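F5/8 type C domain protein (Clostridium perfringens, PDB 7JRM) belongs to ZmpB, a probable mucin-targeting O-glycopeptidase, and contains a calcium-bearing module that probably binds carbohydrate. Local coordinates at residues E265-L268 and L269-D272. Sequence-based numbering, arbitrary orientation.
Sequences EEAL and LSKD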
ATOM      1  N   GLU A 265      -3.086   1.409  -3.788  1.00 16.18           N
ATOM      2  CA  GLU A 265      -1.844   0.902  -3.213  1.00 17.44           C
ATOM      3  C   GLU A 265      -1.977  -0.566  -2.828  1.00 17.26           C
ATOM      4  O   GLU A 265      -1.023  -1.341  -2.971  1.00 16.35           O
ATOM      5  CB  GLU A 265      -1.445   1.742  -2.000  1.00 19.63           C
ATOM      6  CG  GLU A 265      -0.885   3.112  -2.349  1.00 18.16           C
ATOM      7  CD  GLU A 265      -0.850   4.048  -1.156  1.00 23.19           C
ATOM      8  OE1 GLU A 265      -1.748   3.946  -0.294  1.00 22.37           O
ATOM      9  OE2 GLU A 265       0.074   4.885  -1.082  1.00 18.18           O
ATOM     10  N   GLU A 266      -3.152  -0.967  -2.337  1.00 14.20           N
ATOM     11  CA  GLU A 266      -3.389  -2.379  -2.054  1.00 17.03           C
ATOM     12  C   GLU A 266      -3.375  -3.203  -3.336  1.00 18.71           C
ATOM     13  O   GLU A 266      -2.864  -4.329  -3.352  1.00 18.79           O
ATOM     14  CB  GLU A 266      -4.722  -2.558  -1.326  1.00 18.64           C
ATOM     15  CG  GLU A 266      -4.819  -1.837   0.007  1.00 23.43           C
ATOM     16  CD  GLU A 266      -6.252  -1.693   0.481  1.00 29.98           C
ATOM     17  OE1 GLU A 266      -7.056  -2.615   0.227  1.00 30.36           O
ATOM     18  OE2 GLU A 266      -6.574  -0.661   1.106  1.00 24.89           O
ATOM     19  N   ALA A 267      -3.933  -2.656  -4.420  1.00 16.23           N
ATOM     20  CA  ALA A 267      -3.977  -3.386  -5.682  1.00 19.77           C
ATOM     21  C   ALA A 267      -2.584  -3.618  -6.252  1.00 18.25           C
ATOM     22  O   ALA A 267      -2.344  -4.645  -6.895  1.00 21.11           O
ATOM     23  CB  ALA A 267      -4.845  -2.638  -6.692  1.00 20.22           C
ATOM     24  N   LEU A 268      -1.658  -2.678  -6.030  1.00 18.71           N
ATOM     25  CA  LEU A 268      -0.287  -2.870  -6.494  1.00 19.13           C
ATOM     26  C   LEU A 268       0.355  -4.079  -5.828  1.00 16.03           C
ATOM     27  O   LEU A 268       1.068  -4.851  -6.479  1.00 16.95           O
ATOM     28  CB  LEU A 268       0.541  -1.613  -6.226  1.00 16.12           C
ATOM     29  CG  LEU A 268       0.162  -0.331  -6.970  1.00 22.65           C
ATOM     30  CD1 LEU A 268       1.025   0.832  -6.505  1.00 21.77           C
ATOM     31  CD2 LEU A 268       0.284  -0.521  -8.472  1.00 21.27           C
ATOM     32  N   LEU A 269       0.108  -4.263  -4.528  1.00 13.94           N
ATOM     33  CA  LEU A 269       0.694  -5.391  -3.812  1.00 17.36           C
ATOM     34  C   LEU A 269       0.043  -6.710  -4.203  1.00 21.26           C
ATOM     35  O   LEU A 269       0.675  -7.767  -4.091  1.00 19.50           O
ATOM     36  CB  LEU A 269       0.574  -5.174  -2.304  1.00 16.70           C
ATOM     37  CG  LEU A 269       1.347  -3.999  -1.706  1.00 18.43           C
ATOM     38  CD1 LEU A 269       1.163  -3.958  -0.198  1.00 21.35           C
ATOM     39  CD2 LEU A 269       2.822  -4.083  -2.066  1.00 21.97           C
ATOM     40  N   SER A 270      -1.212  -6.673  -4.658  1.00 14.68           N
ATOM     41  CA  SER A 270      -1.908  -7.906  -5.004  1.00 16.49           C
ATOM     42  C   SER A 270      -1.315  -8.563  -6.243  1.00 19.90           C
ATOM     43  O   SER A 270      -1.410  -9.787  -6.395  1.00 20.23           O
ATOM     44  CB  SER A 270      -3.397  -7.627  -5.215  1.00 15.57           C
ATOM     45  OG  SER A 270      -3.617  -6.926  -6.426  1.00 19.63           O
ATOM     46  N   LYS A 271      -0.705  -7.774  -7.131  1.00 15.12           N
ATOM     47  CA  LYS A 271      -0.163  -8.273  -8.398  1.00 18.90           C
ATOM     48  C   LYS A 271      -1.228  -9.018  -9.198  1.00 21.97           C
ATOM     49  O   LYS A 271      -0.930  -9.955  -9.944  1.00 22.95           O
ATOM     50  CB  LYS A 271       1.067  -9.157  -8.168  1.00 21.16           C
ATOM     51  CG  LYS A 271       2.239  -8.423  -7.533  1.00 24.10           C
ATOM     52  CD  LYS A 271       3.283  -9.391  -6.996  1.00 20.74           C
ATOM     53  CE  LYS A 271       3.922 -10.198  -8.115  1.00 24.64           C
ATOM     54  NZ  LYS A 271       5.189 -10.845  -7.675  1.00 32.02           N
ATOM     55  N   ASP A 272      -2.482  -8.604  -9.040  1.00 19.04           N
ATOM     56  CA  ASP A 272      -3.619  -9.216  -9.712  1.00 19.16           C
ATOM     57  C   ASP A 272      -4.151  -8.251 -10.759  1.00 22.28           C
ATOM     58  O   ASP A 272      -4.361  -7.068 -10.469  1.00 20.48           O
ATOM     59  CB  ASP A 272      -4.716  -9.577  -8.707  1.00 17.55           C
ATOM     60  CG  ASP A 272      -5.940 -10.173  -9.369  1.00 23.20           C
ATOM     61  OD1 ASP A 272      -5.830 -11.276  -9.944  1.00 16.50           O
ATOM     62  OD2 ASP A 272      -7.015  -9.540  -9.311  1.00 24.94           O
TER
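Ser270 N reaches back to Glu266 O at 3.2 Å, an i to i+4 bond in the last turn of helix 251-270, where 265-268 runs without a break into 269-272, and shares its hydrogen weakly with Ala267 O. One residue earlier, the Leu269 N to Glu265 O bond has stretched to 3.5 Å and is weak. The final backbone link is a weak i to i+3 bond from Lys271 N to Leu268 O, and Lys271 leaves the helix with positive phi (54°). The side chain of Ser270 reinforces the end of the helix: chi1 of 72° sets OG between its own N and C, turned to Ala267 O three residues earlier, to which it donates at 2.7 Å. The angle at the carbonyl oxygen is 122°, with the hydroxyl tilted out of the carbonyl plane. OG also accepts a weak bond from Asp272 N at 3.3 Å, linking the last turn to the residue after the bend. Leu268 and Ala267 pack on Leu234 of helix 232-242, and Ala267 also meets Ile276 and Ala279 of helix 273-288. The Lys271 chain, bent at chi3, brings NZ to a salt bridge with Asp19 OD2, joining the bend to the N-terminal part of the chain. The Asp272 side chain caps a backbone N at the start of helix 273-288, and its OD2 also bonds to Thr275 OG1; the arrangement is the short connection of a helical hairpin, ended by Lys271 and restarted by the Asp272 N-cap, within a small helical bundle.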